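Local coordinates for triosephosphate isomerase (Trichomonas vaginalis, PDB 4O4V), which probably interconverts D-glyceraldehyde 3-phosphate and dihydroxyacetone phosphate, a step of glycolysis and gluconeogenesis, as a homodimeric TIM-barrel enzyme, at residues Asn35-Val40 against Lys204-Tyr209; Cys126-Ser131 against Gly136-Phe141; Val188-Leu193 against Asp226-Leu231. One frame throughout, in Å; residues are numbered along the deposited sequence. Where two conformers were deposited one is given.

Interaction 1: residues Asn35-Val40 against Lys204-Tyr209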
loop_
_atom_site.group_PDB
_atom_site.type_symbol
_atom_site.label_atom_id
_atom_site.label_comp_id
_atom_site.label_asym_id
_atom_site.label_seq_id
_atom_site.Cartn_x
_atom_site.Cartn_y
_atom_site.Cartn_z
ATOM N N ASN A 35 -16.134 -29.588 0.788
ATOM C CA ASN A 35 -16.381 -28.579 1.808
ATOM C C ASN A 35 -15.097 -27.797 1.988
ATOM O O ASN A 35 -14.073 -28.368 2.346
ATOM C CB ASN A 35 -16.752 -29.230 3.135
ATOM N N VAL A 36 -15.145 -26.503 1.712
ATOM C CA VAL A 36 -13.932 -25.693 1.698
ATOM C C VAL A 36 -14.302 -24.245 1.884
ATOM O O VAL A 36 -15.353 -23.767 1.394
ATOM C CB VAL A 36 -13.150 -25.933 0.388
ATOM C CG1 VAL A 36 -14.011 -25.689 -0.873
ATOM C CG2 VAL A 36 -11.865 -25.129 0.333
ATOM N N GLU A 37 -13.480 -23.534 2.628
ATOM C CA GLU A 37 -13.600 -22.096 2.850
ATOM C C GLU A 37 -12.647 -21.394 1.909
ATOM O O GLU A 37 -11.433 -21.634 1.985
ATOM C CB GLU A 37 -13.284 -21.778 4.316
ATOM C CG GLU A 37 -13.355 -20.307 4.699
ATOM C CD GLU A 37 -13.215 -20.054 6.180
ATOM O OE1 GLU A 37 -12.996 -21.009 6.940
ATOM O OE2 GLU A 37 -13.338 -18.876 6.582
ATOM N N VAL A 38 -13.161 -20.570 1.014
ATOM C CA VAL A 38 -12.351 -19.933 -0.018
ATOM C C VAL A 38 -12.314 -18.444 0.176
ATOM O O VAL A 38 -13.368 -17.792 0.354
ATOM C CB VAL A 38 -12.882 -20.267 -1.431
ATOM C CG1 VAL A 38 -11.962 -19.685 -2.510
ATOM C CG2 VAL A 38 -13.063 -21.778 -1.613
ATOM N N VAL A 39 -11.114 -17.891 0.127
ATOM C CA VAL A 39 -10.886 -16.465 0.281
ATOM C C VAL A 39 -10.029 -16.027 -0.908
ATOM O O VAL A 39 -9.117 -16.762 -1.314
ATOM C CB VAL A 39 -10.217 -16.224 1.629
ATOM C CG1 VAL A 39 -9.749 -14.797 1.812
ATOM C CG2 VAL A 39 -11.146 -16.586 2.774
ATOM N N VAL A 40 -10.294 -14.851 -1.461
ATOM C CA VAL A 40 -9.562 -14.312 -2.603
ATOM C C VAL A 40 -9.003 -12.960 -2.210
ATOM O O VAL A 40 -9.773 -12.053 -1.858
ATOM C CB VAL A 40 -10.456 -14.168 -3.825
ATOM C CG1 VAL A 40 -9.648 -13.611 -4.994
ATOM C CG2 VAL A 40 -11.095 -15.536 -4.195
ATOM N N LYS A 204 -7.822 -26.489 16.366
ATOM C CA LYS A 204 -8.784 -25.730 15.553
ATOM C C LYS A 204 -8.141 -24.810 14.531
ATOM O O LYS A 204 -8.782 -24.459 13.534
ATOM C CB LYS A 204 -9.790 -24.963 16.423
ATOM C CG LYS A 204 -9.270 -23.794 17.135
ATOM C CD LYS A 204 -10.390 -23.184 18.014
ATOM C CE LYS A 204 -9.985 -21.893 18.715
ATOM N NZ LYS A 204 -11.097 -21.430 19.618
ATOM N N VAL A 205 -6.910 -24.377 14.743
ATOM C CA VAL A 205 -6.282 -23.423 13.800
ATOM C C VAL A 205 -5.907 -24.113 12.496
ATOM O O VAL A 205 -5.200 -25.131 12.478
ATOM C CB VAL A 205 -5.049 -22.752 14.460
ATOM C CG1 VAL A 205 -4.270 -21.883 13.473
ATOM C CG2 VAL A 205 -5.493 -21.894 15.613
ATOM N N ARG A 206 -6.365 -23.533 11.386
ATOM C CA ARG A 206 -5.935 -23.997 10.077
ATOM C C ARG A 206 -4.525 -23.491 9.797
ATOM O O ARG A 206 -4.209 -22.301 9.935
ATOM C CB ARG A 206 -6.885 -23.533 8.970
ATOM C CG ARG A 206 -8.164 -24.350 8.815
ATOM C CD ARG A 206 -9.240 -24.034 9.824
ATOM N NE ARG A 206 -9.700 -22.637 9.779
ATOM C CZ ARG A 206 -10.580 -22.155 8.905
ATOM N NH1 ARG A 206 -11.144 -22.938 7.986
ATOM N NH2 ARG A 206 -10.956 -20.885 8.992
ATOM N N ILE A 207 -3.706 -24.445 9.369
ATOM C CA ILE A 207 -2.324 -24.212 8.965
ATOM C C ILE A 207 -2.212 -24.568 7.490
ATOM O O ILE A 207 -2.513 -25.691 7.075
ATOM C CB ILE A 207 -1.325 -24.995 9.821
ATOM C CG1 ILE A 207 -1.535 -24.659 11.304
ATOM C CG2 ILE A 207 0.120 -24.665 9.382
ATOM C CD1 ILE A 207 -0.753 -25.548 12.253
ATOM N N LEU A 208 -1.818 -23.595 6.680
ATOM C CA LEU A 208 -1.798 -23.714 5.234
ATOM C C LEU A 208 -0.399 -23.894 4.717
ATOM O O LEU A 208 0.572 -23.391 5.283
ATOM C CB LEU A 208 -2.334 -22.446 4.554
ATOM C CG LEU A 208 -3.584 -21.814 5.152
ATOM C CD1 LEU A 208 -3.940 -20.569 4.348
ATOM C CD2 LEU A 208 -4.735 -22.814 5.197
ATOM N N TYR A 209 -0.270 -24.592 3.604
ATOM C CA TYR A 209 0.972 -24.613 2.828
ATOM C C TYR A 209 0.938 -23.509 1.792
ATOM O O TYR A 209 -0.006 -23.384 1.007
ATOM C CB TYR A 209 1.157 -25.969 2.164
ATOM C CG TYR A 209 2.437 -26.043 1.363
ATOM C CD1 TYR A 209 3.684 -25.952 1.973
ATOM C CD2 TYR A 209 2.402 -26.145 -0.011
ATOM C CE1 TYR A 209 4.865 -26.031 1.239
ATOM C CE2 TYR A 209 3.590 -26.212 -0.774
ATOM C CZ TYR A 209 4.813 -26.151 -0.122
ATOM O OH TYR A 209 5.991 -26.217 -0.823
#
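Glu37 and Arg206 face each other across the bottom of the TIM barrel, at the N-terminal ends of the strands, away from the end that carries the active site in this fold, and their salt bridge is the whole of the contact. The two backbones stay well separated, with 10.7 Å between Glu37 CA and Arg206 CA. A long acid and a long base suit the place because together they span that gap.

The ionic contact is lopsided. Arg206 presents its guanidinium end-on, NH1 and NH2 together, and both nitrogens close on one oxygen: Glu37 OE1 lies 2.9 Å from Arg206 NH1 and from Arg206 NH2. This oxygen sits in the guanidinium plane, midway between the two donors, and both N-H bonds reach it with angles near 145°. The carboxylate is turned 34° from the guanidinium. Both donors come to OE1 from one face of the carboxylate, tilted out of its plane, with NH1 on the anti side.

Chain shape explains the meeting. Glu37 is fully extended, CG anti to the backbone N (chi1 179°), whereas Arg206 bends twice, at its second and third torsions, before delivering its head at about a right angle to the glutamate.

Hydrophobic packing lies around the pair: Phe5 of strand 5-9 touches both side chains, and Val162 lies against Arg206. Arg206 NH1 also donates to the Thr3 carbonyl. With one nitrogen shared between a carboxylate and a carbonyl, the guanidinium is held against rotation, and its charge probably helps keep Glu37 ionised at the partly exposed bottom of the barrel.

Interaction 2: residues Cys126-Ser131 against Gly136-Phe141. With NA (sodium ion), chain C.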
loop_
_atom_site.group_PDB
_atom_site.type_symbol
_atom_site.label_atom_id
_atom_site.label_comp_id
_atom_site.label_asym_id
_atom_site.label_seq_id
_atom_site.Cartn_x
_atom_site.Cartn_y
_atom_site.Cartn_z
ATOM N N CYS A 126 4.507 -17.120 7.762
ATOM C CA CYS A 126 5.826 -17.334 8.335
ATOM C C CYS A 126 6.605 -18.255 7.408
ATOM O O CYS A 126 6.048 -18.745 6.398
ATOM C CB CYS A 126 5.658 -18.001 9.697
ATOM S SG CYS A 126 4.982 -19.687 9.675
ATOM N N GLY A 127 7.895 -18.455 7.686
ATOM C CA GLY A 127 8.706 -19.391 6.917
ATOM C C GLY A 127 10.164 -18.997 6.906
ATOM O O GLY A 127 10.503 -17.818 6.977
ATOM N N GLU A 128 11.032 -20.017 6.808
ATOM C CA GLU A 128 12.476 -19.813 6.862
ATOM C C GLU A 128 13.134 -19.743 5.493
ATOM O O GLU A 128 12.635 -20.254 4.495
ATOM C CB GLU A 128 13.140 -20.900 7.712
ATOM C CG GLU A 128 13.534 -22.172 6.997
ATOM C CD GLU A 128 12.422 -23.125 6.634
ATOM O OE1 GLU A 128 11.205 -22.773 6.765
ATOM O OE2 GLU A 128 12.744 -24.255 6.203
ATOM N N HIS A 129 14.297 -19.111 5.491
ATOM C CA HIS A 129 15.140 -18.938 4.312
ATOM C C HIS A 129 16.140 -20.077 4.193
ATOM O O HIS A 129 16.280 -20.940 5.068
ATOM C CB HIS A 129 15.894 -17.621 4.401
ATOM C CG HIS A 129 14.992 -16.432 4.417
ATOM N ND1 HIS A 129 14.280 -16.031 5.522
ATOM C CD2 HIS A 129 14.675 -15.560 3.435
ATOM C CE1 HIS A 129 13.544 -14.973 5.213
ATOM N NE2 HIS A 129 13.778 -14.659 3.958
ATOM N N LEU A 130 16.856 -20.073 3.074
ATOM C CA LEU A 130 17.752 -21.156 2.748
ATOM C C LEU A 130 18.824 -21.420 3.786
ATOM O O LEU A 130 19.088 -22.590 4.083
ATOM C CB LEU A 130 18.377 -20.918 1.374
ATOM C CG LEU A 130 19.288 -22.034 0.858
ATOM C CD1 LEU A 130 18.539 -23.287 0.739
ATOM C CD2 LEU A 130 19.881 -21.613 -0.497
ATOM N N SER A 131 19.446 -20.389 4.356
ATOM C CA SER A 131 20.496 -20.633 5.328
ATOM C C SER A 131 19.987 -21.446 6.506
ATOM O O SER A 131 20.633 -22.379 6.937
ATOM C CB SER A 131 21.099 -19.316 5.867
ATOM O OG SER A 131 21.801 -18.632 4.866
ATOM N N GLY A 136 19.741 -26.790 9.359
ATOM C CA GLY A 136 18.928 -27.661 10.194
ATOM C C GLY A 136 18.216 -26.910 11.293
ATOM O O GLY A 136 17.907 -27.510 12.352
ATOM N N LYS A 137 17.950 -25.631 11.080
ATOM C CA LYS A 137 17.352 -24.773 12.101
ATOM C C LYS A 137 16.034 -24.181 11.658
ATOM O O LYS A 137 15.614 -23.126 12.141
ATOM C CB LYS A 137 18.358 -23.669 12.500
ATOM C CG LYS A 137 19.642 -24.188 13.140
ATOM C CD LYS A 137 19.378 -24.700 14.545
ATOM C CE LYS A 137 20.637 -25.207 15.176
ATOM N NZ LYS A 137 20.383 -25.696 16.552
ATOM N N ALA A 138 15.346 -24.845 10.740
ATOM C CA ALA A 138 14.058 -24.353 10.273
ATOM C C ALA A 138 13.021 -24.218 11.388
ATOM O O ALA A 138 12.308 -23.214 11.496
ATOM C CB ALA A 138 13.533 -25.273 9.189
ATOM N N SER A 139 12.935 -25.215 12.247
ATOM C CA SER A 139 11.915 -25.176 13.282
ATOM C C SER A 139 12.189 -24.112 14.337
ATOM O O SER A 139 11.264 -23.510 14.890
ATOM C CB SER A 139 11.713 -26.547 13.911
ATOM O OG SER A 139 12.843 -26.941 14.657
ATOM N N GLU A 140 13.456 -23.864 14.628
ATOM C CA GLU A 140 13.811 -22.772 15.515
ATOM C C GLU A 140 13.427 -21.420 14.918
ATOM O O GLU A 140 12.928 -20.535 15.624
ATOM C CB GLU A 140 15.315 -22.794 15.843
ATOM C CG GLU A 140 15.753 -23.907 16.771
ATOM C CD GLU A 140 15.983 -25.252 16.095
ATOM O OE1 GLU A 140 15.775 -25.402 14.871
ATOM O OE2 GLU A 140 16.398 -26.187 16.821
ATOM N N PHE A 141 13.690 -21.226 13.628
ATOM C CA PHE A 141 13.397 -19.955 13.007
ATOM C C PHE A 141 11.876 -19.712 12.990
ATOM O O PHE A 141 11.402 -18.626 13.316
ATOM C CB PHE A 141 13.947 -19.894 11.584
ATOM C CG PHE A 141 13.755 -18.570 10.935
ATOM C CD1 PHE A 141 14.700 -17.561 11.121
ATOM C CD2 PHE A 141 12.627 -18.291 10.172
ATOM C CE1 PHE A 141 14.513 -16.321 10.552
ATOM C CE2 PHE A 141 12.441 -17.056 9.592
ATOM C CZ PHE A 141 13.391 -16.058 9.777
HETATM NA NA NA C . 17.939 -29.178 13.905
HETATM O O HOH W 1 18.496 -28.004 16.120
HETATM O O HOH W 2 15.823 -27.952 14.038
HETATM O O HOH W 3 19.992 -28.890 13.792
#
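Glu128 and Ala138 mark the closest backbone approach, CA to CA 5.9 Å, where the loop after the fifth barrel strand, 121-126, at the C-terminal end of the barrel, runs beside the first turn of helix 138-149. Gly136 ends the preceding short helix in a Schellman motif with positive phi, and Gly127 takes backbone angles in which a CB would press on the preceding carbonyl oxygen; glycine suits both.

Glu128 folds over the small methyl of Ala138. With CG between the backbone N and the carbonyl carbon (chi1 88°) and a bend at chi2, Glu128 OE2 lies 3.3 Å from Ala138 CB. One turn further along the helix, Phe141 lays its ring against the backbone and CB of the loop: its CD2 is 3.6 Å from Glu128 CB, and its CE2 3.3 Å from Gly127 O, both oblique to the ring. His129, N-cap of helix 130-134, meets Phe141 CZ at its ring edge and hydrogen-bonds to Asp99 through NE2.

On the outer side a sodium ion is coordinated by Gly136 O at 2.3 Å and by three waters. Two of the waters hydrogen-bond to Glu140.

The buried Glu128 carboxylate is satisfied from outside: OE1 by the Tyr165 hydroxyl, OE2 by a salt bridge to Arg133. Its backbone also bonds Trp169, so the contact joins this loop to strand 161-165 and the loop after it. Arg133 probably keeps the acid ionised among apolar neighbours.

Interaction 3: residues Val188-Leu193 against Asp226-Leu231. With NA (sodium ion), chain B.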
loop_
_atom_site.group_PDB
_atom_site.type_symbol
_atom_site.label_atom_id
_atom_site.label_comp_id
_atom_site.label_asym_id
_atom_site.label_seq_id
_atom_site.Cartn_x
_atom_site.Cartn_y
_atom_site.Cartn_z
ATOM N N VAL A 188 5.188 -28.987 12.635
ATOM C CA VAL A 188 6.003 -28.205 13.551
ATOM C C VAL A 188 5.199 -27.021 14.110
ATOM O O VAL A 188 5.212 -26.755 15.311
ATOM C CB VAL A 188 7.279 -27.700 12.822
ATOM C CG1 VAL A 188 7.892 -26.491 13.540
ATOM C CG2 VAL A 188 8.322 -28.823 12.679
ATOM N N ILE A 189 4.492 -26.304 13.237
ATOM C CA ILE A 189 3.711 -25.166 13.695
ATOM C C ILE A 189 2.587 -25.597 14.657
ATOM O O ILE A 189 2.362 -24.971 15.676
ATOM C CB ILE A 189 3.160 -24.385 12.482
ATOM C CG1 ILE A 189 4.312 -23.752 11.683
ATOM C CG2 ILE A 189 2.178 -23.319 12.947
ATOM C CD1 ILE A 189 3.945 -23.296 10.316
ATOM N N ARG A 190 1.891 -26.666 14.298
ATOM C CA ARG A 190 0.813 -27.138 15.166
ATOM C C ARG A 190 1.343 -27.513 16.538
ATOM O O ARG A 190 0.700 -27.205 17.551
ATOM C CB ARG A 190 0.060 -28.311 14.545
ATOM C CG ARG A 190 -1.319 -28.529 15.176
ATOM C CD ARG A 190 -2.183 -29.580 14.514
ATOM N NE ARG A 190 -2.292 -29.351 13.073
ATOM C CZ ARG A 190 -3.028 -28.405 12.488
ATOM N NH1 ARG A 190 -3.794 -27.607 13.149
ATOM N NH2 ARG A 190 -2.952 -28.271 11.152
ATOM N N ASP A 191 2.509 -28.140 16.583
ATOM C CA ASP A 191 3.086 -28.512 17.873
ATOM C C ASP A 191 3.552 -27.309 18.683
ATOM O O ASP A 191 3.462 -27.319 19.919
ATOM C CB ASP A 191 4.211 -29.511 17.679
ATOM C CG ASP A 191 3.708 -30.893 17.304
ATOM O OD1 ASP A 191 2.498 -31.193 17.486
ATOM O OD2 ASP A 191 4.557 -31.687 16.834
ATOM N N ILE A 192 4.042 -26.269 18.030
ATOM C CA ILE A 192 4.367 -25.037 18.741
ATOM C C ILE A 192 3.090 -24.457 19.377
ATOM O O ILE A 192 3.078 -24.057 20.545
ATOM C CB ILE A 192 5.006 -24.012 17.795
ATOM C CG1 ILE A 192 6.399 -24.468 17.343
ATOM C CG2 ILE A 192 5.074 -22.637 18.460
ATOM C CD1 ILE A 192 6.859 -23.854 16.036
ATOM N N LEU A 193 2.023 -24.358 18.590
ATOM C CA LEU A 193 0.758 -23.898 19.142
ATOM C C LEU A 193 0.344 -24.752 20.328
ATOM O O LEU A 193 -0.048 -24.232 21.377
ATOM C CB LEU A 193 -0.364 -23.917 18.101
ATOM C CG LEU A 193 -0.196 -22.964 16.922
ATOM C CD1 LEU A 193 -1.365 -23.161 15.972
ATOM C CD2 LEU A 193 -0.127 -21.508 17.386
ATOM N N ASP A 226 -1.476 -32.672 8.520
ATOM C CA ASP A 226 -1.397 -31.355 9.139
ATOM C C ASP A 226 -1.553 -30.184 8.205
ATOM O O ASP A 226 -1.509 -29.042 8.644
ATOM C CB ASP A 226 -0.159 -31.230 9.995
ATOM C CG ASP A 226 -0.251 -32.116 11.222
ATOM O OD1 ASP A 226 -0.859 -31.691 12.223
ATOM O OD2 ASP A 226 0.264 -33.252 11.161
ATOM N N VAL A 227 -1.692 -30.467 6.912
ATOM C CA VAL A 227 -1.933 -29.434 5.907
ATOM C C VAL A 227 -3.432 -29.241 5.771
ATOM O O VAL A 227 -4.153 -30.142 5.329
ATOM C CB VAL A 227 -1.296 -29.839 4.544
ATOM C CG1 VAL A 227 -1.651 -28.825 3.455
ATOM C CG2 VAL A 227 0.200 -29.940 4.677
ATOM N N ASP A 228 -3.903 -28.051 6.139
ATOM C CA ASP A 228 -5.325 -27.744 6.138
ATOM C C ASP A 228 -5.772 -26.910 4.952
ATOM O O ASP A 228 -6.926 -26.430 4.922
ATOM C CB ASP A 228 -5.701 -26.981 7.417
ATOM C CG ASP A 228 -5.375 -27.723 8.683
ATOM O OD1 ASP A 228 -5.617 -28.977 8.761
ATOM O OD2 ASP A 228 -4.927 -27.096 9.628
ATOM N N GLY A 229 -4.898 -26.729 3.973
ATOM C CA GLY A 229 -5.200 -25.919 2.822
ATOM C C GLY A 229 -3.986 -25.188 2.351
ATOM O O GLY A 229 -2.847 -25.561 2.661
ATOM N N PHE A 230 -4.233 -24.111 1.601
ATOM C CA PHE A 230 -3.213 -23.468 0.793
ATOM C C PHE A 230 -3.365 -21.970 0.784
ATOM O O PHE A 230 -4.509 -21.461 0.799
ATOM C CB PHE A 230 -3.278 -23.952 -0.665
ATOM C CG PHE A 230 -3.140 -25.436 -0.789
ATOM C CD1 PHE A 230 -1.955 -26.042 -0.430
ATOM C CD2 PHE A 230 -4.172 -26.244 -1.240
ATOM C CE1 PHE A 230 -1.800 -27.402 -0.510
ATOM C CE2 PHE A 230 -4.011 -27.596 -1.311
ATOM C CZ PHE A 230 -2.826 -28.183 -0.969
ATOM N N LEU A 231 -2.248 -21.261 0.709
ATOM C CA LEU A 231 -2.226 -19.864 0.273
ATOM C C LEU A 231 -1.547 -19.907 -1.082
ATOM O O LEU A 231 -0.338 -20.129 -1.192
ATOM C CB LEU A 231 -1.467 -18.968 1.267
ATOM C CG LEU A 231 -1.534 -17.474 0.900
ATOM C CD1 LEU A 231 -2.946 -16.951 0.870
ATOM C CD2 LEU A 231 -0.676 -16.649 1.864
HETATM NA NA NA B . -4.824 -32.312 4.953
HETATM O O HOH W 4 -5.677 -32.727 7.136
#
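Arg190 of helix 179-197 drives its guanidinium between Asp226 and Asp228, two acids in the turn that leads into strand 229-232, and the three make a salt-bridge network of the TIM barrel, tying an outer helix to the start of a strand.

The two acids are met differently. Toward Asp226 the guanidinium works side-on, with NE and NH2 each taking a separate oxygen. Arg190 NE reaches Asp226 OD1 at 2.9 Å, on its anti lone pair, and the two flat groups are nearly coplanar, 22° apart. Arg190 NH2 takes the backbone Asp226 O at 3.0 Å, standing above that carbonyl plane. Asp228 comes from the opposite direction, its carboxylate turned 57° from the guanidinium, so that Arg190 NH2 meets Asp228 OD2 at 2.8 Å from above the carboxylate plane. Arg190 gets there with CG anti to the backbone N (chi1 -161°) and a bend at the third torsion. Arginine suits the place because its flat head spreads five N-H groups over several acceptors.

Each group has further partners. Arg190 NH1 donates to the carbonyls of Ala202 and Val205, Asp226 OD2 receives Gln183, and Asp228 OD2 takes Arg2 and the Ile207 amide too. The buried guanidinium is thus fixed in rotation, and the basic groups around Asp228 would probably stabilise its negative charge.

Between the acids, the CB of Val227 points away from the helix, and its carbonyl joins a sodium site completed by Ala222, Cys224, Ser251 and a water, with Val227 O 2.3 Å from the ion.

Overall arrangement
All three contacts belong to one TIM barrel. Interactions 1 and 3 are neighbours, centres 10 Å apart, and join directly where strands 207-209 and 229-232, the seventh and eighth, pair and so close the barrel: Ile207 O is 2.9 Å from Asp228 N, a probable hydrogen bond. Interaction 2 lies about 15 Å from interaction 3 and 23 Å from interaction 1, centre to centre, and meets interaction 3 through packing of helix 179-197 on Cys126 and Ser139. Along the chain, interaction 2 falls inside the loop closed by interaction 1 and before interaction 3, whereas 1 and 3 alternate. Helix 179-197 in interaction 3 thus stands between the barrel closure and the outer loop of interaction 2.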